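Local coordinates for protein oxygen-independent coproporphyrinogen III oxidase (Escherichia coli, PDB 1OLT) that catalyses the anaerobic oxidative decarboxylation of two propionate groups of coproporphyrinogen III in heme biosynthesis, using a [4Fe-4S] cluster and S-adenosyl-L-methionine, at residues P27-F32 against L357-A362; Q84-L89 against I123-K128; G281-G286 against V299-G304. One frame throughout, in Å; residues are numbered along the deposited sequence.

Contact 1: residues P27-F32 against L357-A362; sequences PTALEF and LWRGIA
Phe32 packs against Ile361 where the N-terminal loop meets strand 357-362. The two side chains cross at about a right angle, and Ile361 CG2 lies 4.1 Å from Phe32 CD1, approaching the ring obliquely. The longer branch diverges from it: with CG1 trans to the main-chain nitrogen (chi1 -176°), CD1 reaches the 3-10 turn, 4.0 Å from Glu31 CB. That reach belongs to one of two modelled conformers and is less certain, but a beta-branched residue probably suits a place with neighbours on two sides. Gly360 presents only backbone, and its O comes within 3.7 Å of Phe32 CA.

Strand 357-362 is an outer strand of a three-stranded antiparallel sheet, next to strand 335-339. A classic beta bulge, in which Trp358 and Arg359 both face Gln338, interrupts that pairing, while Gly360 forms a backbone hydrogen bond with Ser33, just beyond Phe32.

Arg359 suits its place by being apolar along its stem and polar at its end. CG and CD pack on Phe32 CB, 3.8 Å from CD, while NE sits at the edge of the ring and Gln338 OE1 accepts a hydrogen bond from NH2. Trp358, its neighbour in the strand, puts CH2 3.5 Å above one guanidinium face. Toward the opposite face Phe32 presents its rim atom CD2, the planes 75° apart, and is not stacked. Ala29 CA lies over the centre of one face of the Phe32 ring, 3.6 Å above its plane. The Phe32 side chain is about 4 Å from that of Ile329, which binds S-adenosyl-L-methionine.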
# COMPACT_ATOMS: atom_id res chain seq x y z
N PRO A 27 1.83 15.66 -0.61
CA PRO A 27 0.38 15.93 -0.54
C PRO A 27 -0.48 14.80 -1.05
O PRO A 27 0.01 13.88 -1.72
CB PRO A 27 0.18 17.14 -1.47
CG PRO A 27 1.53 17.68 -1.76
CD PRO A 27 2.53 16.62 -1.48
N THR A 28 -1.77 14.87 -0.73
CA THR A 28 -2.66 13.78 -1.10
C THR A 28 -3.13 13.91 -2.53
O THR A 28 -2.90 14.97 -3.18
CB THR A 28 -3.90 13.75 -0.16
OG1 THR A 28 -4.83 14.80 -0.53
CG2 THR A 28 -3.47 14.05 1.31
N ALA A 29 -3.83 12.85 -2.98
CA ALA A 29 -4.50 12.80 -4.29
C ALA A 29 -5.58 13.90 -4.49
O ALA A 29 -5.90 14.25 -5.63
CB ALA A 29 -5.12 11.37 -4.52
N LEU A 30 -6.15 14.43 -3.40
CA LEU A 30 -7.05 15.60 -3.52
C LEU A 30 -6.37 16.77 -4.24
O LEU A 30 -7.04 17.55 -4.93
CB LEU A 30 -7.51 16.14 -2.17
CG LEU A 30 -8.31 15.28 -1.23
CD1 LEU A 30 -8.58 16.09 0.07
CD2 LEU A 30 -9.58 14.82 -1.91
N GLU A 31 -5.05 16.90 -4.06
CA GLU A 31 -4.32 18.01 -4.64
C GLU A 31 -3.82 17.79 -6.07
O GLU A 31 -3.20 18.68 -6.61
CB GLU A 31 -3.15 18.36 -3.73
CG GLU A 31 -3.53 18.57 -2.26
CD GLU A 31 -4.75 19.47 -2.02
OE1 GLU A 31 -5.01 20.45 -2.79
OE2 GLU A 31 -5.46 19.19 -1.03
N PHE A 32 -4.07 16.63 -6.67
CA PHE A 32 -3.57 16.35 -8.03
C PHE A 32 -4.38 17.20 -8.99
O PHE A 32 -5.56 17.34 -8.81
CB PHE A 32 -3.69 14.84 -8.43
CG PHE A 32 -2.78 13.88 -7.66
CD1 PHE A 32 -1.97 14.29 -6.61
CD2 PHE A 32 -2.80 12.53 -7.96
CE1 PHE A 32 -1.18 13.35 -5.91
CE2 PHE A 32 -2.01 11.60 -7.27
CZ PHE A 32 -1.19 12.04 -6.25
N LEU A 357 -0.92 9.90 -19.01
CA LEU A 357 -0.81 10.93 -17.96
C LEU A 357 -2.06 11.77 -17.90
O LEU A 357 -2.45 12.38 -18.90
CB LEU A 357 0.42 11.83 -18.16
CG LEU A 357 0.56 12.99 -17.16
CD1 LEU A 357 0.79 12.54 -15.82
CD2 LEU A 357 1.73 13.87 -17.60
N TRP A 358 -2.66 11.81 -16.72
CA TRP A 358 -3.94 12.48 -16.48
C TRP A 358 -3.78 13.72 -15.60
O TRP A 358 -4.19 14.83 -15.97
CB TRP A 358 -4.87 11.50 -15.81
CG TRP A 358 -6.17 12.03 -15.39
CD1 TRP A 358 -6.91 12.98 -16.02
CD2 TRP A 358 -6.92 11.61 -14.27
NE1 TRP A 358 -8.08 13.18 -15.34
CE2 TRP A 358 -8.11 12.38 -14.25
CE3 TRP A 358 -6.72 10.67 -13.26
CZ2 TRP A 358 -9.07 12.25 -13.26
CZ3 TRP A 358 -7.68 10.50 -12.29
CH2 TRP A 358 -8.85 11.30 -12.28
N ARG A 359 -3.22 13.53 -14.42
CA ARG A 359 -3.10 14.62 -13.47
C ARG A 359 -1.92 14.40 -12.55
O ARG A 359 -1.35 13.33 -12.52
CB ARG A 359 -4.37 14.72 -12.63
CG ARG A 359 -4.71 13.44 -11.95
CD ARG A 359 -6.02 13.51 -11.10
NE ARG A 359 -6.18 12.36 -10.25
CZ ARG A 359 -6.94 12.31 -9.15
NH1 ARG A 359 -7.59 13.39 -8.75
NH2 ARG A 359 -7.05 11.17 -8.44
N GLY A 360 -1.55 15.44 -11.81
CA GLY A 360 -0.47 15.31 -10.85
C GLY A 360 -0.15 16.61 -10.15
O GLY A 360 -0.89 17.58 -10.24
N ILE A 361 0.98 16.62 -9.43
CA ILE A 361 1.46 17.80 -8.70
C ILE A 361 2.99 17.86 -8.65
O ILE A 361 3.64 16.85 -8.41
CB ILE A 361 0.92 17.77 -7.24
CG1 ILE A 361 1.33 19.07 -6.46
CG2 ILE A 361 1.42 16.57 -6.51
CD1 ILE A 361 0.27 19.50 -5.56
N ALA A 362 3.54 19.06 -8.84
CA ALA A 362 4.96 19.30 -8.58
C ALA A 362 4.99 19.83 -7.16
O ALA A 362 4.45 20.88 -6.90
CB ALA A 362 5.50 20.35 -9.54

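Contact 2: residues Q84-L89 against I123-K128; sequences QYLDAL and ISRLMK
Asp87 OD1 is gripped by both terminal nitrogens of Arg125. The NH2 bond is the shorter at 2.8 Å from Arg125 NH2 to Asp87 OD1, with an N-H...O angle of 151°, and it uses the anti lone pair of the oxygen, directed away from OD2. The second, 3.1 Å from Arg125 NH1 to the same OD1, is more bent and arrives from above the carboxylate plane. The oxygen lies close to the guanidinium plane for both. The carboxylate is turned 55° against that plane, and the end-on salt bridge converges on one atom instead of pairing two oxygens with two nitrogens. Glu90 OE1 forms a further salt bridge with Arg125 NH2; the arginine probably offsets the repulsion between the Asp87 and Glu90 carboxylates, about one helical turn apart.

A long side chain is needed to span the gap. Arg125 stays extended from CG to NE, carrying the guanidinium across to the other helix. On its way it slides past Leu86, running in the opposite direction: Leu86 CD1 lies 4.0 Å from Arg125 CD, and Leu86 CB rests over one guanidinium face, 3.5 Å from Arg125 NH1.

The two helices, 80-96 and 120-133, belong to the radical SAM core. Their short segments run nearly parallel, 5° apart with axes 10.7 Å from each other, as expected of neighbouring helices that follow successive parallel strands in a barrel-like alpha/beta fold.

Beneath the salt bridge the interface is leucine. Leu126 splits its methyls: CD2 meets Leu86 CD2 at 4.1 Å, and CD1 meets Leu89 CD1 at 4.0 Å. Compact branched chains suit this buried layer, where Leu89 also touches Val57 and Leu126 touches Ile59 and Trp110, residues of the underlying strands.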
# COMPACT_ATOMS: atom_id res chain seq x y z
N GLN A 84 -5.97 -7.44 -24.45
CA GLN A 84 -6.12 -6.08 -24.90
C GLN A 84 -5.36 -5.12 -23.95
O GLN A 84 -4.73 -4.22 -24.40
CB GLN A 84 -7.59 -5.63 -24.94
CG GLN A 84 -8.51 -6.45 -25.81
CD GLN A 84 -9.97 -6.01 -25.74
OE1 GLN A 84 -10.40 -5.51 -24.69
NE2 GLN A 84 -10.73 -6.14 -26.89
N TYR A 85 -5.43 -5.38 -22.66
CA TYR A 85 -4.79 -4.54 -21.70
C TYR A 85 -3.26 -4.62 -21.80
O TYR A 85 -2.58 -3.59 -21.77
CB TYR A 85 -5.28 -4.93 -20.30
CG TYR A 85 -4.79 -4.01 -19.22
CD1 TYR A 85 -5.29 -2.74 -19.13
CD2 TYR A 85 -3.86 -4.41 -18.32
CE1 TYR A 85 -4.85 -1.87 -18.14
CE2 TYR A 85 -3.42 -3.55 -17.28
CZ TYR A 85 -3.92 -2.26 -17.23
OH TYR A 85 -3.54 -1.37 -16.23
N LEU A 86 -2.71 -5.82 -21.96
CA LEU A 86 -1.30 -5.98 -22.19
C LEU A 86 -0.88 -5.39 -23.53
O LEU A 86 0.26 -4.90 -23.63
CB LEU A 86 -0.85 -7.45 -22.12
CG LEU A 86 -0.83 -8.18 -20.79
CD1 LEU A 86 -0.02 -9.47 -20.77
CD2 LEU A 86 -0.44 -7.37 -19.75
N ASP A 87 -1.77 -5.34 -24.53
CA ASP A 87 -1.44 -4.61 -25.77
C ASP A 87 -1.18 -3.14 -25.43
O ASP A 87 -0.28 -2.53 -25.99
CB ASP A 87 -2.52 -4.70 -26.84
CG ASP A 87 -2.66 -6.07 -27.42
OD1 ASP A 87 -1.72 -6.89 -27.37
OD2 ASP A 87 -3.74 -6.43 -28.01
N ALA A 88 -2.02 -2.56 -24.57
CA ALA A 88 -1.88 -1.15 -24.18
C ALA A 88 -0.66 -0.90 -23.30
O ALA A 88 0.04 0.07 -23.49
CB ALA A 88 -3.11 -0.68 -23.48
N LEU A 89 -0.40 -1.79 -22.37
CA LEU A 89 0.79 -1.74 -21.51
C LEU A 89 2.07 -1.83 -22.34
O LEU A 89 3.00 -1.04 -22.11
CB LEU A 89 0.82 -2.84 -20.47
CG LEU A 89 -0.07 -2.68 -19.25
CD1 LEU A 89 0.02 -3.97 -18.48
CD2 LEU A 89 0.46 -1.49 -18.42
N ILE A 123 1.37 -13.49 -17.93
CA ILE A 123 2.38 -13.16 -16.91
C ILE A 123 3.71 -13.11 -17.60
O ILE A 123 4.48 -12.16 -17.43
CB ILE A 123 2.40 -14.23 -15.82
CG1 ILE A 123 1.18 -14.08 -14.95
CG2 ILE A 123 3.67 -14.11 -15.00
CD1 ILE A 123 0.88 -15.28 -14.09
N SER A 124 4.02 -14.15 -18.39
CA SER A 124 5.32 -14.18 -19.08
C SER A 124 5.49 -13.04 -20.06
O SER A 124 6.61 -12.46 -20.19
CB SER A 124 5.56 -15.52 -19.83
OG SER A 124 5.60 -16.60 -18.94
N ARG A 125 4.42 -12.75 -20.79
CA ARG A 125 4.48 -11.66 -21.75
C ARG A 125 4.81 -10.29 -21.06
O ARG A 125 5.62 -9.51 -21.56
CB ARG A 125 3.17 -11.53 -22.53
CG ARG A 125 3.14 -10.40 -23.57
CD ARG A 125 1.77 -10.20 -24.26
NE ARG A 125 1.80 -8.98 -25.04
CZ ARG A 125 0.73 -8.39 -25.52
NH1 ARG A 125 -0.47 -8.90 -25.32
NH2 ARG A 125 0.86 -7.27 -26.25
N LEU A 126 4.13 -9.98 -19.99
CA LEU A 126 4.37 -8.75 -19.31
C LEU A 126 5.73 -8.67 -18.70
O LEU A 126 6.38 -7.62 -18.80
CB LEU A 126 3.27 -8.47 -18.30
CG LEU A 126 3.36 -7.17 -17.52
CD1 LEU A 126 3.50 -5.94 -18.40
CD2 LEU A 126 2.19 -7.05 -16.66
N MET A 127 6.17 -9.74 -18.02
CA MET A 127 7.49 -9.73 -17.43
C MET A 127 8.59 -9.51 -18.47
O MET A 127 9.55 -8.81 -18.25
CB MET A 127 7.77 -11.02 -16.68
CG MET A 127 7.13 -11.10 -15.37
SD MET A 127 7.60 -9.68 -14.28
CE MET A 127 9.26 -9.57 -14.57
N LYS A 128 8.41 -10.15 -19.62
CA LYS A 128 9.35 -10.05 -20.73
C LYS A 128 9.41 -8.62 -21.27
O LYS A 128 10.50 -8.09 -21.52
CB LYS A 128 8.99 -11.07 -21.85
CG LYS A 128 9.88 -11.00 -23.12
CD LYS A 128 9.39 -11.99 -24.22
CE LYS A 128 10.29 -11.94 -25.46
NZ LYS A 128 10.56 -13.34 -25.98

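Contact 3: residues G281-G286 against V299-G304; sequences GYQFIG and VAQREG
Gln301 donates the hydrogen bond that joins helix 296-303 to strand 283-286. Its NE2 lies 2.7 Å from Ile285 O, and the N-H...O angle of 172° makes the bond almost straight. The acceptor lies in the amide plane of Gln301, whereas the donor is tilted 27° from the plane of the carbonyl. Reach comes from the chain shape: the side chain leaves the helix fully stretched and carries the amide to the strand. The same nitrogen also bonds to Cys379 O, so one primary amide serves two backbone carbonyls, a task for which the two N-H groups of glutamine are well suited.

Other polar groups approach less closely. Gln283 NE2 is 3.6 Å from Gln301 OE1, the two amides crossing with their planes moderately inclined. Gln283 OE1 stands at the edge of the Arg302 guanidinium, 3.1 Å from Arg302 NH1; the arginine bends at chi3 to bring this end near, and its NH2 is hydrogen-bonded to Pro293 O.

Ile285 adds van der Waals packing of a methyl against the amide group: its CG2 lies 3.5 Å from Gln301 NE2 and 4.0 Å from Gln301 CD, beside the carbonyl that the amide holds.

Strand 283-286 pairs antiparallel with strand 289-291, where Ile285 and Gly286 face His289 in a classic beta bulge. The helix segment crosses the strand segment at 66° with axes 10.2 Å apart, and Ala298 of the same helix lies against both Gln283 and Ile285, seating the helix on this end of the large mixed sheet.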
# COMPACT_ATOMS: atom_id res chain seq x y z
N GLY A 281 4.01 -13.65 17.89
CA GLY A 281 5.33 -13.32 17.41
C GLY A 281 5.35 -12.28 16.33
O GLY A 281 6.32 -12.17 15.64
N TYR A 282 4.27 -11.54 16.13
CA TYR A 282 4.30 -10.44 15.15
C TYR A 282 4.48 -9.03 15.85
O TYR A 282 3.80 -8.71 16.83
CB TYR A 282 3.06 -10.45 14.31
CG TYR A 282 2.86 -11.69 13.48
CD1 TYR A 282 3.54 -11.87 12.28
CD2 TYR A 282 2.03 -12.73 13.94
CE1 TYR A 282 3.35 -13.05 11.52
CE2 TYR A 282 1.82 -13.87 13.22
CZ TYR A 282 2.50 -14.05 12.00
OH TYR A 282 2.25 -15.19 11.28
N GLN A 283 5.43 -8.24 15.37
CA GLN A 283 5.54 -6.83 15.78
C GLN A 283 4.49 -5.98 15.04
O GLN A 283 4.36 -6.09 13.80
CB GLN A 283 6.94 -6.33 15.42
CG GLN A 283 7.51 -5.27 16.30
CD GLN A 283 8.93 -4.88 15.87
OE1 GLN A 283 9.81 -5.75 15.73
NE2 GLN A 283 9.15 -3.60 15.62
N PHE A 284 3.75 -5.15 15.76
CA PHE A 284 2.92 -4.10 15.10
C PHE A 284 3.88 -3.01 14.53
O PHE A 284 4.50 -2.29 15.29
CB PHE A 284 1.89 -3.50 16.08
CG PHE A 284 0.97 -2.44 15.45
CD1 PHE A 284 0.51 -2.56 14.16
CD2 PHE A 284 0.58 -1.35 16.20
CE1 PHE A 284 -0.31 -1.62 13.59
CE2 PHE A 284 -0.25 -0.38 15.67
CZ PHE A 284 -0.71 -0.50 14.36
N ILE A 285 4.02 -2.93 13.21
CA ILE A 285 4.92 -1.97 12.57
C ILE A 285 4.25 -0.58 12.57
O ILE A 285 4.85 0.41 12.96
CB ILE A 285 5.25 -2.36 11.13
CG1 ILE A 285 5.81 -3.78 11.03
CG2 ILE A 285 6.24 -1.34 10.53
CD1 ILE A 285 7.04 -4.02 11.91
N GLY A 286 3.02 -0.55 12.17
CA GLY A 286 2.27 0.66 12.14
C GLY A 286 1.16 0.59 11.14
O GLY A 286 1.17 -0.23 10.19
N VAL A 299 13.38 -4.42 11.38
CA VAL A 299 14.78 -4.09 11.64
C VAL A 299 15.00 -2.64 11.26
O VAL A 299 15.56 -1.87 12.04
CB VAL A 299 15.75 -4.98 10.83
CG1 VAL A 299 17.19 -4.49 10.91
CG2 VAL A 299 15.65 -6.44 11.31
N ALA A 300 14.52 -2.27 10.08
CA ALA A 300 14.74 -0.93 9.58
C ALA A 300 14.08 0.04 10.52
O ALA A 300 14.71 1.05 10.90
CB ALA A 300 14.22 -0.77 8.17
N GLN A 301 12.85 -0.29 10.96
CA GLN A 301 12.12 0.62 11.83
C GLN A 301 12.88 0.91 13.12
O GLN A 301 12.98 2.07 13.54
CB GLN A 301 10.72 0.08 12.18
CG GLN A 301 9.87 1.09 13.03
CD GLN A 301 8.46 0.54 13.29
OE1 GLN A 301 8.34 -0.46 13.99
NE2 GLN A 301 7.41 1.18 12.73
N ARG A 302 13.38 -0.14 13.77
CA ARG A 302 14.24 0.04 14.95
C ARG A 302 15.43 0.95 14.64
O ARG A 302 15.78 1.85 15.45
CB ARG A 302 14.75 -1.30 15.46
CG ARG A 302 13.79 -2.03 16.40
CD ARG A 302 14.45 -3.18 17.22
NE ARG A 302 14.92 -4.29 16.36
CZ ARG A 302 14.15 -5.22 15.78
NH1 ARG A 302 12.83 -5.21 15.95
NH2 ARG A 302 14.71 -6.16 15.04
N GLU A 303 16.05 0.73 13.49
CA GLU A 303 17.21 1.51 13.06
C GLU A 303 16.86 2.92 12.54
O GLU A 303 17.75 3.68 12.18
CB GLU A 303 18.01 0.75 12.00
CG GLU A 303 18.61 -0.53 12.56
CD GLU A 303 19.35 -1.36 11.52
OE1 GLU A 303 19.12 -1.14 10.31
OE2 GLU A 303 20.18 -2.22 11.92
N GLY A 304 15.59 3.26 12.50
CA GLY A 304 15.17 4.62 12.21
C GLY A 304 15.16 4.94 10.73
O GLY A 304 15.15 6.10 10.37

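In the fold
From the N terminus, the chain passes first through 27-32, which waits for its partner until strand 357-362; contact 1 thus closes a loop of 324 residues, and contacts 2 and 3 are both nested within it. Contact 2 closes first, bringing helices 80-96 and 120-133 side by side, with strand 105-112 between them in sequence. Contact 3 then closes a short loop, through strand 289-291, between strand 283-286 and helix 296-303. These two are in series, lie on opposite sides of the chain's centre and have centres 36 Å apart. No two contacts touch. Contact 1 brings the N-terminal loop to the small antiparallel sheet, whereas contacts 2 and 3 serve separate parts of the large mixed sheet.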